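Gluconate kinase (Lactobacillus acidophilus, PDB 3LL3) binds ATP and D-xylulose and, as a member of the FGGY carbohydrate kinase family, probably transfers phosphate from ATP to a sugar substrate such as gluconate. Local coordinates at residues Ala249-Cys255 with Arg266-Asp270; Lys393-Ala399 with Asn418-Met424; Ala278-Cys282 with Leu292-Val296; Leu182-Leu187 with Pro284-Tyr290. One frame throughout, in Å; residues are numbered along the deposited sequence.

In the fold
All four contacts reach one mixed sheet of the C-terminal domain. Contact 2 pairs parallel strands 396-400 and 421-424, contact 1 lies at the far end of the antiparallel hairpin 254-259 and 263-269, and contact 3 forms the edge hairpin 281-284 and 289-296. Contacts 2 and 3 are buried, contacts 1 and 4 partly so. Direct backbone bonds prevail in contact 2, with waters at its ends; in contacts 1 and 4 waters link the segments in place of strand bonds. Contact 3 alone combines a ring on a backbone with a sugar pocket. Contact 4 shares strand 289-296 with contact 3, yet joins the sheet's edge to a loop of the N-terminal domain by leucine-proline packing.

Contact 1: Ala249-Cys255 with Arg266-Asp270; sequences AIDSDHC and RTIVD
Arg266 O sits 3.2 Å from Cys255 CA, a close but bent CA-H...O contact between the adjoining strands, while the Arg266 side chain leads away from Cys255 to the D-xylulose pocket. Thr267 carries the polar link. Its OG1, placed opposite the backbone N by a chi1 of -167°, donates to His254 O over 2.8 Å; the hydroxyl lies in the carbonyl plane, with a C=O...donor angle of 158°. The same OG1 accepts from a water that also donates to Ser252 O, so the hydroxyl is gripped by two bonds. Its CB packs against Cys255 SG at 3.9 Å. At Ile268 the backbone N donates to a second water 2.9 Å away, which also donates toward Ala249 O and Asp251 O. Ile268 O is 3.1 Å from Ser252 N, but the angle is too poor for a hydrogen bond. The Ile268 side chain touches two carbonyl oxygens, CD1 being 3.6 Å from Ala249 O and CG2 3.7 Å from Ile250 O. Val269 adds a looser touch, CG1 to Ser252 CB at 4.2 Å. Across from these residues the chain makes a type I turn from Asp251 to His254, braced by an Asx turn in which Asp253 N donates to Asp251 OD1. Regular pairing is thus left behind, and waters and a threonine bond link the open end of the antiparallel hairpin 254-259 and 263-269 in the C-terminal FGGY domain.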
loop_
_atom_site.group_PDB
_atom_site.type_symbol
_atom_site.label_atom_id
_atom_site.label_comp_id
_atom_site.label_asym_id
_atom_site.label_seq_id
_atom_site.Cartn_x
_atom_site.Cartn_y
_atom_site.Cartn_z
ATOM N N ALA A 249 -11.668 4.519 -34.416
ATOM C CA ALA A 249 -12.369 3.456 -33.699
ATOM C C ALA A 249 -13.862 3.660 -33.869
ATOM O O ALA A 249 -14.543 4.115 -32.955
ATOM C CB ALA A 249 -11.974 3.428 -32.221
ATOM N N ILE A 250 -14.371 3.324 -35.048
ATOM C CA ILE A 250 -15.733 3.738 -35.432
ATOM C C ILE A 250 -16.757 2.659 -35.112
ATOM O O ILE A 250 -17.970 2.900 -35.171
ATOM C CB ILE A 250 -15.817 4.096 -36.922
ATOM C CG1 ILE A 250 -15.538 2.849 -37.756
ATOM C CG2 ILE A 250 -14.814 5.192 -37.255
ATOM C CD1 ILE A 250 -15.586 3.081 -39.229
ATOM N N ASP A 251 -16.273 1.476 -34.750
ATOM C CA ASP A 251 -17.185 0.384 -34.414
ATOM C C ASP A 251 -16.642 -0.502 -33.299
ATOM O O ASP A 251 -15.516 -0.307 -32.824
ATOM C CB ASP A 251 -17.566 -0.447 -35.650
ATOM C CG ASP A 251 -16.362 -1.065 -36.343
ATOM O OD1 ASP A 251 -15.435 -1.554 -35.655
ATOM O OD2 ASP A 251 -16.357 -1.063 -37.595
ATOM N N SER A 252 -17.452 -1.474 -32.896
ATOM C CA SER A 252 -17.167 -2.285 -31.719
ATOM C C SER A 252 -15.973 -3.238 -31.860
ATOM O O SER A 252 -15.543 -3.826 -30.869
ATOM C CB SER A 252 -18.409 -3.080 -31.329
ATOM O OG SER A 252 -18.786 -3.927 -32.399
ATOM N N ASP A 253 -15.452 -3.406 -33.077
ATOM C CA ASP A 253 -14.260 -4.230 -33.285
ATOM C C ASP A 253 -13.033 -3.522 -32.719
ATOM O O ASP A 253 -11.996 -4.148 -32.513
ATOM C CB ASP A 253 -14.026 -4.549 -34.769
ATOM C CG ASP A 253 -15.012 -5.578 -35.329
ATOM O OD1 ASP A 253 -15.523 -6.430 -34.575
ATOM O OD2 ASP A 253 -15.276 -5.536 -36.549
ATOM N N HIS A 254 -13.148 -2.218 -32.493
ATOM C CA HIS A 254 -12.071 -1.435 -31.900
ATOM C C HIS A 254 -12.500 -0.752 -30.591
ATOM O O HIS A 254 -13.696 -0.573 -30.338
ATOM C CB HIS A 254 -11.581 -0.376 -32.890
ATOM C CG HIS A 254 -10.769 -0.926 -34.027
ATOM N ND1 HIS A 254 -11.301 -1.741 -35.004
ATOM C CD2 HIS A 254 -9.470 -0.741 -34.361
ATOM C CE1 HIS A 254 -10.362 -2.049 -35.879
ATOM N NE2 HIS A 254 -9.240 -1.455 -35.514
ATOM N N CYS A 255 -11.521 -0.405 -29.756
ATOM C CA CYS A 255 -11.727 0.496 -28.615
ATOM C C CYS A 255 -10.738 1.649 -28.772
ATOM O O CYS A 255 -9.698 1.496 -29.414
ATOM C CB CYS A 255 -11.421 -0.221 -27.292
ATOM S SG CYS A 255 -12.647 -1.446 -26.736
ATOM N N ARG A 266 -12.981 3.809 -24.452
ATOM C CA ARG A 266 -14.261 3.974 -25.136
ATOM C C ARG A 266 -14.425 3.067 -26.347
ATOM O O ARG A 266 -13.448 2.643 -26.977
ATOM C CB ARG A 266 -14.400 5.388 -25.658
ATOM C CG ARG A 266 -14.204 6.464 -24.651
ATOM C CD ARG A 266 -14.230 7.788 -25.356
ATOM N NE ARG A 266 -13.961 8.903 -24.461
ATOM C CZ ARG A 266 -12.841 9.622 -24.468
ATOM N NH1 ARG A 266 -11.861 9.346 -25.338
ATOM N NH2 ARG A 266 -12.713 10.633 -23.604
ATOM N N THR A 267 -15.679 2.834 -26.700
ATOM C CA THR A 267 -16.010 2.044 -27.868
ATOM C C THR A 267 -17.403 2.433 -28.350
ATOM O O THR A 267 -18.200 2.952 -27.579
ATOM C CB THR A 267 -15.931 0.530 -27.555
ATOM O OG1 THR A 267 -15.957 -0.213 -28.779
ATOM C CG2 THR A 267 -17.097 0.095 -26.645
ATOM N N ILE A 268 -17.695 2.186 -29.621
ATOM C CA ILE A 268 -18.970 2.574 -30.204
ATOM C C ILE A 268 -19.738 1.324 -30.601
ATOM O O ILE A 268 -19.194 0.453 -31.294
ATOM C CB ILE A 268 -18.741 3.487 -31.418
ATOM C CG1 ILE A 268 -18.175 4.832 -30.944
ATOM C CG2 ILE A 268 -20.030 3.665 -32.225
ATOM C CD1 ILE A 268 -17.681 5.728 -32.042
ATOM N N VAL A 269 -20.985 1.228 -30.139
ATOM C CA VAL A 269 -21.814 0.044 -30.374
ATOM C C VAL A 269 -23.089 0.443 -31.112
ATOM O O VAL A 269 -23.406 1.638 -31.197
ATOM C CB VAL A 269 -22.157 -0.689 -29.050
ATOM C CG1 VAL A 269 -20.898 -1.232 -28.422
ATOM C CG2 VAL A 269 -22.848 0.268 -28.071
ATOM N N ASP A 270 -23.820 -0.530 -31.656
ATOM C CA ASP A 270 -24.960 -0.181 -32.524
ATOM C C ASP A 270 -26.304 -0.039 -31.813
ATOM O O ASP A 270 -27.320 0.240 -32.448
ATOM C CB ASP A 270 -25.095 -1.129 -33.718
ATOM C CG ASP A 270 -25.230 -2.581 -33.308
ATOM O OD1 ASP A 270 -25.489 -2.874 -32.123
ATOM O OD2 ASP A 270 -25.067 -3.447 -34.190
HETATM O O HOH W 1 -15.339 1.959 -31.220
HETATM O O HOH W 2 -16.103 -2.833 -28.370
#

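Contact 2: Lys393-Ala399 with Asn418-Met424; sequences KPVAINA and NVPIVTM
Lys393 reaches across to the other segment to grip a backbone carbonyl: NZ donates to Asn418 O at 2.9 Å. Asn418, the first residue to leave the helical conformation after helix 407-417, has a positive phi of 57°, and a water accepting from both Lys393 NZ and Asn418 ND2 secures the same corner. The lysine arrives by a bend at chi3, its carbon chain passing obliquely over Val419 CG1. Beyond this corner the chains run parallel, and three backbone bonds define the register. Ile397 N donates to Pro420 O at 3.0 Å, Val422 N to Ile397 O at 2.8 Å, and Ala399 N to Val422 O at 2.8 Å. Strands 396-400 and 421-424, joined through helix 407-417, form a beta-alpha-beta unit of the C-terminal FGGY domain, and their short axes diverge by 28°. On the face that carries Ile397, Ile421 and Ala399, Ile397 CB meets Ile421 CD1 at 3.7 Å, and Ala399 CB meets Ile421 CG2 at 3.9 Å. An alanine here in place of Ile397 removes both branches beyond CB, so that Ile421 CD1 would probably keep its touch on CB but lose CG1 beside it and be freer to turn. On the other face Ala396 CB touches Val422 CG2 at 3.9 Å, and Asn398 and Val422 lie side by side. Helix 407-417 packs on Ile421 through Cys413 and Ala414, and Thr423 OG1 is hydrogen-bonded to Lys459 O on strand 457-461.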
loop_
_atom_site.group_PDB
_atom_site.type_symbol
_atom_site.label_atom_id
_atom_site.label_comp_id
_atom_site.label_asym_id
_atom_site.label_seq_id
_atom_site.Cartn_x
_atom_site.Cartn_y
_atom_site.Cartn_z
ATOM N N LYS A 393 -13.867 -9.674 -27.725
ATOM C CA LYS A 393 -12.727 -8.816 -27.430
ATOM C C LYS A 393 -12.500 -7.999 -28.698
ATOM O O LYS A 393 -12.611 -8.536 -29.799
ATOM C CB LYS A 393 -11.468 -9.636 -27.099
ATOM C CG LYS A 393 -11.270 -9.950 -25.619
ATOM C CD LYS A 393 -9.803 -10.278 -25.293
ATOM C CE LYS A 393 -9.102 -10.979 -26.473
ATOM N NZ LYS A 393 -7.658 -11.268 -26.208
ATOM N N PRO A 394 -12.216 -6.699 -28.552
ATOM C CA PRO A 394 -11.897 -5.887 -29.730
ATOM C C PRO A 394 -10.633 -6.452 -30.361
ATOM O O PRO A 394 -9.862 -7.106 -29.662
ATOM C CB PRO A 394 -11.614 -4.508 -29.133
ATOM C CG PRO A 394 -11.225 -4.815 -27.684
ATOM C CD PRO A 394 -12.172 -5.908 -27.314
ATOM N N VAL A 395 -10.425 -6.224 -31.648
ATOM C CA VAL A 395 -9.239 -6.764 -32.320
ATOM C C VAL A 395 -8.045 -5.809 -32.237
ATOM O O VAL A 395 -6.951 -6.122 -32.672
ATOM C CB VAL A 395 -9.542 -7.068 -33.806
ATOM C CG1 VAL A 395 -10.749 -7.974 -33.912
ATOM C CG2 VAL A 395 -9.789 -5.769 -34.583
ATOM N N ALA A 396 -8.271 -4.616 -31.711
ATOM C CA ALA A 396 -7.202 -3.648 -31.552
ATOM C C ALA A 396 -7.667 -2.557 -30.604
ATOM O O ALA A 396 -8.861 -2.306 -30.476
ATOM C CB ALA A 396 -6.791 -3.050 -32.886
ATOM N N ILE A 397 -6.703 -1.947 -29.932
ATOM C CA ILE A 397 -6.914 -0.771 -29.116
ATOM C C ILE A 397 -6.168 0.343 -29.812
ATOM O O ILE A 397 -4.936 0.265 -29.970
ATOM C CB ILE A 397 -6.284 -0.909 -27.709
ATOM C CG1 ILE A 397 -6.736 -2.198 -27.011
ATOM C CG2 ILE A 397 -6.601 0.329 -26.882
ATOM C CD1 ILE A 397 -8.204 -2.306 -26.802
ATOM N N ASN A 398 -6.902 1.356 -30.266
ATOM C CA ASN A 398 -6.288 2.535 -30.857
ATOM C C ASN A 398 -5.913 3.530 -29.772
ATOM O O ASN A 398 -6.787 4.091 -29.110
ATOM C CB ASN A 398 -7.226 3.170 -31.884
ATOM C CG ASN A 398 -7.638 2.190 -32.967
ATOM O OD1 ASN A 398 -8.417 2.510 -33.863
ATOM N ND2 ASN A 398 -7.117 0.986 -32.884
ATOM N N ALA A 399 -4.612 3.752 -29.612
ATOM C CA ALA A 399 -4.066 4.382 -28.417
ATOM C C ALA A 399 -3.365 5.704 -28.656
ATOM O O ALA A 399 -2.594 5.858 -29.603
ATOM C CB ALA A 399 -3.107 3.414 -27.721
ATOM N N ASN A 418 -3.863 -7.794 -23.625
ATOM C CA ASN A 418 -3.799 -8.987 -24.478
ATOM C C ASN A 418 -4.549 -8.797 -25.800
ATOM O O ASN A 418 -5.217 -9.716 -26.284
ATOM C CB ASN A 418 -4.336 -10.236 -23.780
ATOM C CG ASN A 418 -3.788 -11.530 -24.402
ATOM O OD1 ASN A 418 -2.794 -11.505 -25.131
ATOM N ND2 ASN A 418 -4.433 -12.655 -24.114
ATOM N N VAL A 419 -4.459 -7.589 -26.345
ATOM C CA VAL A 419 -4.919 -7.294 -27.694
ATOM C C VAL A 419 -3.871 -6.346 -28.306
ATOM O O VAL A 419 -3.129 -5.673 -27.573
ATOM C CB VAL A 419 -6.356 -6.669 -27.715
ATOM C CG1 VAL A 419 -7.319 -7.439 -26.826
ATOM C CG2 VAL A 419 -6.324 -5.250 -27.274
ATOM N N PRO A 420 -3.767 -6.310 -29.640
ATOM C CA PRO A 420 -2.746 -5.419 -30.198
ATOM C C PRO A 420 -3.036 -3.949 -29.887
ATOM O O PRO A 420 -4.200 -3.523 -29.879
ATOM C CB PRO A 420 -2.835 -5.683 -31.704
ATOM C CG PRO A 420 -3.484 -7.033 -31.819
ATOM C CD PRO A 420 -4.446 -7.095 -30.683
ATOM N N ILE A 421 -1.973 -3.190 -29.633
ATOM C CA ILE A 421 -2.067 -1.761 -29.392
ATOM C C ILE A 421 -1.629 -1.039 -30.670
ATOM O O ILE A 421 -0.525 -1.278 -31.185
ATOM C CB ILE A 421 -1.158 -1.341 -28.205
ATOM C CG1 ILE A 421 -1.616 -2.012 -26.894
ATOM C CG2 ILE A 421 -1.040 0.180 -28.116
ATOM C CD1 ILE A 421 -2.873 -1.430 -26.317
ATOM N N VAL A 422 -2.509 -0.194 -31.202
ATOM C CA VAL A 422 -2.207 0.591 -32.392
ATOM C C VAL A 422 -2.053 2.061 -32.058
ATOM O O VAL A 422 -3.004 2.701 -31.609
ATOM C CB VAL A 422 -3.316 0.452 -33.449
ATOM C CG1 VAL A 422 -2.951 1.236 -34.694
ATOM C CG2 VAL A 422 -3.572 -1.008 -33.756
ATOM N N THR A 423 -0.862 2.606 -32.281
ATOM C CA THR A 423 -0.628 4.015 -32.019
ATOM C C THR A 423 -0.947 4.791 -33.286
ATOM O O THR A 423 -0.948 4.226 -34.377
ATOM C CB THR A 423 0.810 4.291 -31.553
ATOM O OG1 THR A 423 1.730 3.660 -32.455
ATOM C CG2 THR A 423 1.020 3.734 -30.165
HETATM N N MSE A 424 -1.249 6.073 -33.138
HETATM C CA MSE A 424 -1.776 6.866 -34.247
HETATM C C MSE A 424 -0.798 7.955 -34.631
HETATM O O MSE A 424 -0.052 8.463 -33.791
HETATM C CB MSE A 424 -3.121 7.506 -33.865
HETATM C CG MSE A 424 -4.074 6.542 -33.180
HETATM SE SE MSE A 424 -4.582 5.030 -34.339
HETATM C CE MSE A 424 -5.341 6.103 -35.825
HETATM O O HOH W 3 -7.480 -12.198 -23.141
HETATM O O HOH W 4 -0.563 7.413 -30.410
#

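Contact 3: Ala278-Cys282 with Leu292-Val296; sequences ASYFC and LGGPV. With XUL (D-xylulose), chain E.
The beta hairpin of strands 281-284 and 289-296 forms one wall of the D-xylulose pocket, to which Phe281 and Pro295 belong, as does Tyr283, whose ring stacks with that of Phe281. Phe281 and Gly293 are an antiparallel hydrogen-bonded pair: Phe281 N donates to Gly293 O at 2.9 Å, and the return bond from Gly293 N to Phe281 O is longer at 3.2 Å. The first lies in the carbonyl plane, whereas the second is tilted from it. Phe281 CG sits between the backbone N and the carbonyl carbon (chi1 63°), a torsion that folds the ring back over the neighbouring strand. There Gly293 CA makes a CH-pi contact 3.8 Å from the ring centroid and 20° off the normal, and Gly293 O stands over a face, 3.3 Å from the Phe281 ring plane and offset toward the rim. The absence of a side chain at Gly293 matters, since a CB there would come 2.8 Å from Phe281 CZ, a clash. From this position Phe281 CE2 approaches xylulose O1 at 3.4 Å. Pro295, whose CD touches the same ring, brings CB to 3.7 Å from xylulose O3. The sugar's polar grip comes from elsewhere, through hydrogen bonds with Met80 N, His81 NE2, Asp239 OD2 and Arg344 NH1. On the opposite face of the hairpin Leu292 CD2 packs on Cys282 CB at 3.6 Å and lies alongside Tyr280. Strand 281-284 is the outermost of the sheet within this chain, while strand 263-269 flanks 289-296 on its other side through Thr267 and Val269, and helix 365-388 packs against Tyr280 and Val296.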
loop_
_atom_site.group_PDB
_atom_site.type_symbol
_atom_site.label_atom_id
_atom_site.label_comp_id
_atom_site.label_asym_id
_atom_site.label_seq_id
_atom_site.Cartn_x
_atom_site.Cartn_y
_atom_site.Cartn_z
ATOM N N ALA A 278 -23.902 0.129 -13.599
ATOM C CA ALA A 278 -23.636 1.508 -13.993
ATOM C C ALA A 278 -22.148 1.863 -13.924
ATOM O O ALA A 278 -21.778 2.941 -13.474
ATOM C CB ALA A 278 -24.460 2.483 -13.146
ATOM N N SER A 279 -21.288 0.966 -14.386
ATOM C CA SER A 279 -19.863 1.235 -14.273
ATOM C C SER A 279 -19.283 1.966 -15.481
ATOM O O SER A 279 -18.132 2.388 -15.439
ATOM C CB SER A 279 -19.090 -0.050 -13.986
ATOM O OG SER A 279 -19.151 -0.912 -15.105
ATOM N N TYR A 280 -20.073 2.118 -16.549
ATOM C CA TYR A 280 -19.623 2.865 -17.726
ATOM C C TYR A 280 -20.773 3.689 -18.291
ATOM O O TYR A 280 -21.941 3.332 -18.109
ATOM C CB TYR A 280 -19.034 1.933 -18.816
ATOM C CG TYR A 280 -19.998 0.891 -19.338
ATOM C CD1 TYR A 280 -20.992 1.227 -20.253
ATOM C CD2 TYR A 280 -19.907 -0.434 -18.925
ATOM C CE1 TYR A 280 -21.885 0.268 -20.732
ATOM C CE2 TYR A 280 -20.787 -1.399 -19.393
ATOM C CZ TYR A 280 -21.777 -1.045 -20.291
ATOM O OH TYR A 280 -22.653 -1.996 -20.754
ATOM N N PHE A 281 -20.456 4.789 -18.970
ATOM C CA PHE A 281 -21.511 5.616 -19.513
ATOM C C PHE A 281 -21.955 5.059 -20.855
ATOM O O PHE A 281 -21.226 4.294 -21.495
ATOM C CB PHE A 281 -21.070 7.085 -19.640
ATOM C CG PHE A 281 -19.894 7.321 -20.602
ATOM C CD1 PHE A 281 -20.024 7.090 -21.968
ATOM C CD2 PHE A 281 -18.687 7.810 -20.134
ATOM C CE1 PHE A 281 -18.977 7.338 -22.847
ATOM C CE2 PHE A 281 -17.616 8.053 -21.006
ATOM C CZ PHE A 281 -17.767 7.819 -22.365
ATOM N N CYS A 282 -23.151 5.445 -21.274
ATOM C CA CYS A 282 -23.610 5.188 -22.636
ATOM C C CYS A 282 -24.187 6.486 -23.201
ATOM O O CYS A 282 -25.253 6.938 -22.765
ATOM C CB CYS A 282 -24.633 4.051 -22.674
ATOM S SG CYS A 282 -25.450 3.777 -24.282
ATOM N N LEU A 292 -19.840 4.045 -25.590
ATOM C CA LEU A 292 -19.655 3.474 -24.270
ATOM C C LEU A 292 -18.280 3.837 -23.767
ATOM O O LEU A 292 -17.313 3.829 -24.522
ATOM C CB LEU A 292 -19.797 1.953 -24.298
ATOM C CG LEU A 292 -21.015 1.371 -25.022
ATOM C CD1 LEU A 292 -20.989 -0.162 -24.917
ATOM C CD2 LEU A 292 -22.316 1.934 -24.460
ATOM N N GLY A 293 -18.159 4.143 -22.484
ATOM C CA GLY A 293 -16.819 4.353 -21.980
ATOM C C GLY A 293 -16.685 4.573 -20.499
ATOM O O GLY A 293 -17.684 4.676 -19.759
ATOM N N GLY A 294 -15.423 4.636 -20.081
ATOM C CA GLY A 294 -15.050 4.939 -18.716
ATOM C C GLY A 294 -14.019 6.060 -18.698
ATOM O O GLY A 294 -12.919 5.912 -19.241
ATOM N N PRO A 295 -14.373 7.199 -18.098
ATOM C CA PRO A 295 -13.364 8.229 -17.859
ATOM C C PRO A 295 -12.581 7.825 -16.602
ATOM O O PRO A 295 -13.178 7.431 -15.622
ATOM C CB PRO A 295 -14.195 9.478 -17.579
ATOM C CG PRO A 295 -15.603 8.987 -17.274
ATOM C CD PRO A 295 -15.664 7.510 -17.456
ATOM N N VAL A 296 -11.259 7.884 -16.652
ATOM C CA VAL A 296 -10.429 7.394 -15.548
ATOM C C VAL A 296 -9.511 8.524 -15.095
ATOM O O VAL A 296 -8.709 9.045 -15.897
ATOM C CB VAL A 296 -9.589 6.186 -16.005
ATOM C CG1 VAL A 296 -8.693 5.696 -14.885
ATOM C CG2 VAL A 296 -10.490 5.050 -16.477
HETATM C C1 XUL E . -16.227 12.164 -21.239
HETATM C C2 XUL E . -16.490 12.538 -19.770
HETATM C C3 XUL E . -15.664 13.664 -19.089
HETATM C C4 XUL E . -14.852 14.567 -20.038
HETATM C C5 XUL E . -15.718 15.529 -20.873
HETATM O O1 XUL E . -15.721 10.852 -21.316
HETATM O O2 XUL E . -17.310 11.913 -19.141
HETATM O O3 XUL E . -14.738 13.088 -18.202
HETATM O O4 XUL E . -13.969 15.325 -19.243
HETATM O O5 XUL E . -14.977 16.650 -21.292
#

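Contact 4: Leu182-Leu187 with Pro284-Tyr290; sequences LNLKTL and PADKTHY
Leu187 enters the contact with its CB directed toward the 284-290 segment. A chi1 of -56° sets CG beside the backbone N, and there CG lies 3.9 Å from Lys287 CD. Its branches then divide. CD1 presses on Lys287 CD at 3.3 Å, tighter than usual for two carbons, and comes 3.7 Å from Asp286 C. CD2 turns instead to Pro284, reaching CB at 3.5 Å. Leu184 joins from another direction, CD2 crossing the proline at about a right angle with 3.6 Å to CG. Polar atoms add a second set of links: Lys287 NZ makes a weak bond to Lys185 O, and a water bridges Leu184 O, Lys287 NZ and Tyr290 OH. The tyrosine hydroxyl also donates to Lys287 O at 2.7 Å, from above the carbonyl plane. Were a glycine to replace Leu187, both methyl branches would be lost, and Pro284 and the bent aliphatic chain of Lys287 would probably be left without their shared partner. The contact lies where the loop between helices 173-176 and 191-197 meets the turn linking strands 281-284 and 289-296, beside strand 263-269, which Tyr290 touches through Val269.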
loop_
_atom_site.group_PDB
_atom_site.type_symbol
_atom_site.label_atom_id
_atom_site.label_comp_id
_atom_site.label_asym_id
_atom_site.label_seq_id
_atom_site.Cartn_x
_atom_site.Cartn_y
_atom_site.Cartn_z
ATOM N N LEU A 182 -31.016 13.234 -21.635
ATOM C CA LEU A 182 -31.371 12.672 -22.940
ATOM C C LEU A 182 -31.776 11.210 -22.807
ATOM O O LEU A 182 -30.986 10.379 -22.362
ATOM C CB LEU A 182 -30.195 12.786 -23.906
ATOM C CG LEU A 182 -30.466 12.348 -25.351
ATOM C CD1 LEU A 182 -31.289 13.397 -26.077
ATOM C CD2 LEU A 182 -29.163 12.038 -26.127
ATOM N N ASN A 183 -33.000 10.891 -23.211
ATOM C CA ASN A 183 -33.490 9.518 -23.168
ATOM C C ASN A 183 -32.769 8.638 -24.192
ATOM O O ASN A 183 -32.652 8.999 -25.358
ATOM C CB ASN A 183 -35.013 9.469 -23.389
ATOM C CG ASN A 183 -35.600 8.079 -23.154
ATOM O OD1 ASN A 183 -36.104 7.788 -22.073
ATOM N ND2 ASN A 183 -35.527 7.216 -24.155
ATOM N N LEU A 184 -32.302 7.477 -23.755
ATOM C CA LEU A 184 -31.526 6.594 -24.624
ATOM C C LEU A 184 -32.349 6.031 -25.778
ATOM O O LEU A 184 -31.828 5.836 -26.869
ATOM C CB LEU A 184 -30.929 5.438 -23.826
ATOM C CG LEU A 184 -29.727 5.760 -22.939
ATOM C CD1 LEU A 184 -29.413 4.585 -22.065
ATOM C CD2 LEU A 184 -28.497 6.120 -23.759
ATOM N N LYS A 185 -33.627 5.763 -25.526
ATOM C CA LYS A 185 -34.495 5.130 -26.524
ATOM C C LYS A 185 -35.120 6.098 -27.527
ATOM O O LYS A 185 -35.288 5.761 -28.692
ATOM C CB LYS A 185 -35.606 4.333 -25.843
ATOM C CG LYS A 185 -35.174 2.977 -25.329
ATOM C CD LYS A 185 -36.193 2.449 -24.316
ATOM C CE LYS A 185 -35.626 1.282 -23.507
ATOM N NZ LYS A 185 -36.305 1.142 -22.182
ATOM N N THR A 186 -35.489 7.288 -27.071
ATOM C CA THR A 186 -36.139 8.254 -27.951
ATOM C C THR A 186 -35.132 9.204 -28.586
ATOM O O THR A 186 -35.384 9.757 -29.661
ATOM C CB THR A 186 -37.170 9.089 -27.193
ATOM O OG1 THR A 186 -36.500 9.924 -26.241
ATOM C CG2 THR A 186 -38.162 8.178 -26.474
ATOM N N LEU A 187 -33.983 9.378 -27.929
ATOM C CA LEU A 187 -33.014 10.398 -28.336
ATOM C C LEU A 187 -33.633 11.802 -28.364
ATOM O O LEU A 187 -33.242 12.657 -29.159
ATOM C CB LEU A 187 -32.353 10.053 -29.677
ATOM C CG LEU A 187 -31.669 8.681 -29.691
ATOM C CD1 LEU A 187 -30.825 8.478 -30.930
ATOM C CD2 LEU A 187 -30.828 8.478 -28.417
ATOM N N PRO A 284 -25.414 8.358 -26.543
ATOM C CA PRO A 284 -25.815 8.233 -27.955
ATOM C C PRO A 284 -25.081 9.217 -28.876
ATOM O O PRO A 284 -24.764 10.336 -28.454
ATOM C CB PRO A 284 -27.318 8.569 -27.932
ATOM C CG PRO A 284 -27.767 8.270 -26.545
ATOM C CD PRO A 284 -26.568 8.521 -25.639
ATOM N N ALA A 285 -24.829 8.804 -30.116
ATOM C CA ALA A 285 -24.307 9.698 -31.149
ATOM C C ALA A 285 -25.380 9.889 -32.238
ATOM O O ALA A 285 -25.517 10.961 -32.838
ATOM C CB ALA A 285 -23.008 9.116 -31.748
ATOM N N ASP A 286 -26.133 8.824 -32.484
ATOM C CA ASP A 286 -27.315 8.868 -33.342
ATOM C C ASP A 286 -28.028 7.550 -33.131
ATOM O O ASP A 286 -27.701 6.804 -32.191
ATOM C CB ASP A 286 -26.949 9.071 -34.808
ATOM C CG ASP A 286 -25.953 8.039 -35.304
ATOM O OD1 ASP A 286 -26.281 6.829 -35.324
ATOM O OD2 ASP A 286 -24.834 8.442 -35.673
ATOM N N LYS A 287 -29.003 7.249 -33.973
ATOM C CA LYS A 287 -29.864 6.102 -33.683
ATOM C C LYS A 287 -29.138 4.760 -33.700
ATOM O O LYS A 287 -29.578 3.809 -33.064
ATOM C CB LYS A 287 -31.072 6.060 -34.626
ATOM C CG LYS A 287 -32.239 6.908 -34.149
ATOM C CD LYS A 287 -32.722 6.461 -32.766
ATOM C CE LYS A 287 -33.336 5.075 -32.797
ATOM N NZ LYS A 287 -34.194 4.871 -31.594
ATOM N N THR A 288 -28.027 4.682 -34.422
ATOM C CA THR A 288 -27.324 3.413 -34.577
ATOM C C THR A 288 -25.864 3.447 -34.113
ATOM O O THR A 288 -25.082 2.574 -34.478
ATOM C CB THR A 288 -27.375 2.935 -36.046
ATOM O OG1 THR A 288 -26.643 3.852 -36.872
ATOM C CG2 THR A 288 -28.834 2.856 -36.529
ATOM N N HIS A 289 -25.505 4.461 -33.326
ATOM C CA HIS A 289 -24.157 4.580 -32.771
ATOM C C HIS A 289 -24.237 5.129 -31.340
ATOM O O HIS A 289 -24.769 6.219 -31.120
ATOM C CB HIS A 289 -23.262 5.487 -33.638
ATOM C CG HIS A 289 -23.073 4.994 -35.039
ATOM N ND1 HIS A 289 -24.014 5.190 -36.029
ATOM C CD2 HIS A 289 -22.053 4.317 -35.619
ATOM C CE1 HIS A 289 -23.581 4.652 -37.158
ATOM N NE2 HIS A 289 -22.396 4.111 -36.934
ATOM N N TYR A 290 -23.700 4.361 -30.392
ATOM C CA TYR A 290 -23.714 4.697 -28.974
ATOM C C TYR A 290 -22.303 4.600 -28.399
ATOM O O TYR A 290 -21.631 3.588 -28.558
ATOM C CB TYR A 290 -24.699 3.775 -28.217
ATOM C CG TYR A 290 -26.087 3.931 -28.789
ATOM C CD1 TYR A 290 -26.438 3.308 -29.982
ATOM C CD2 TYR A 290 -27.018 4.770 -28.189
ATOM C CE1 TYR A 290 -27.698 3.475 -30.538
ATOM C CE2 TYR A 290 -28.282 4.954 -28.748
ATOM C CZ TYR A 290 -28.614 4.302 -29.920
ATOM O OH TYR A 290 -29.864 4.481 -30.479
HETATM O O HOH W 5 -32.286 4.565 -29.395
HETATM O O HOH W 6 -35.422 7.492 -31.769
#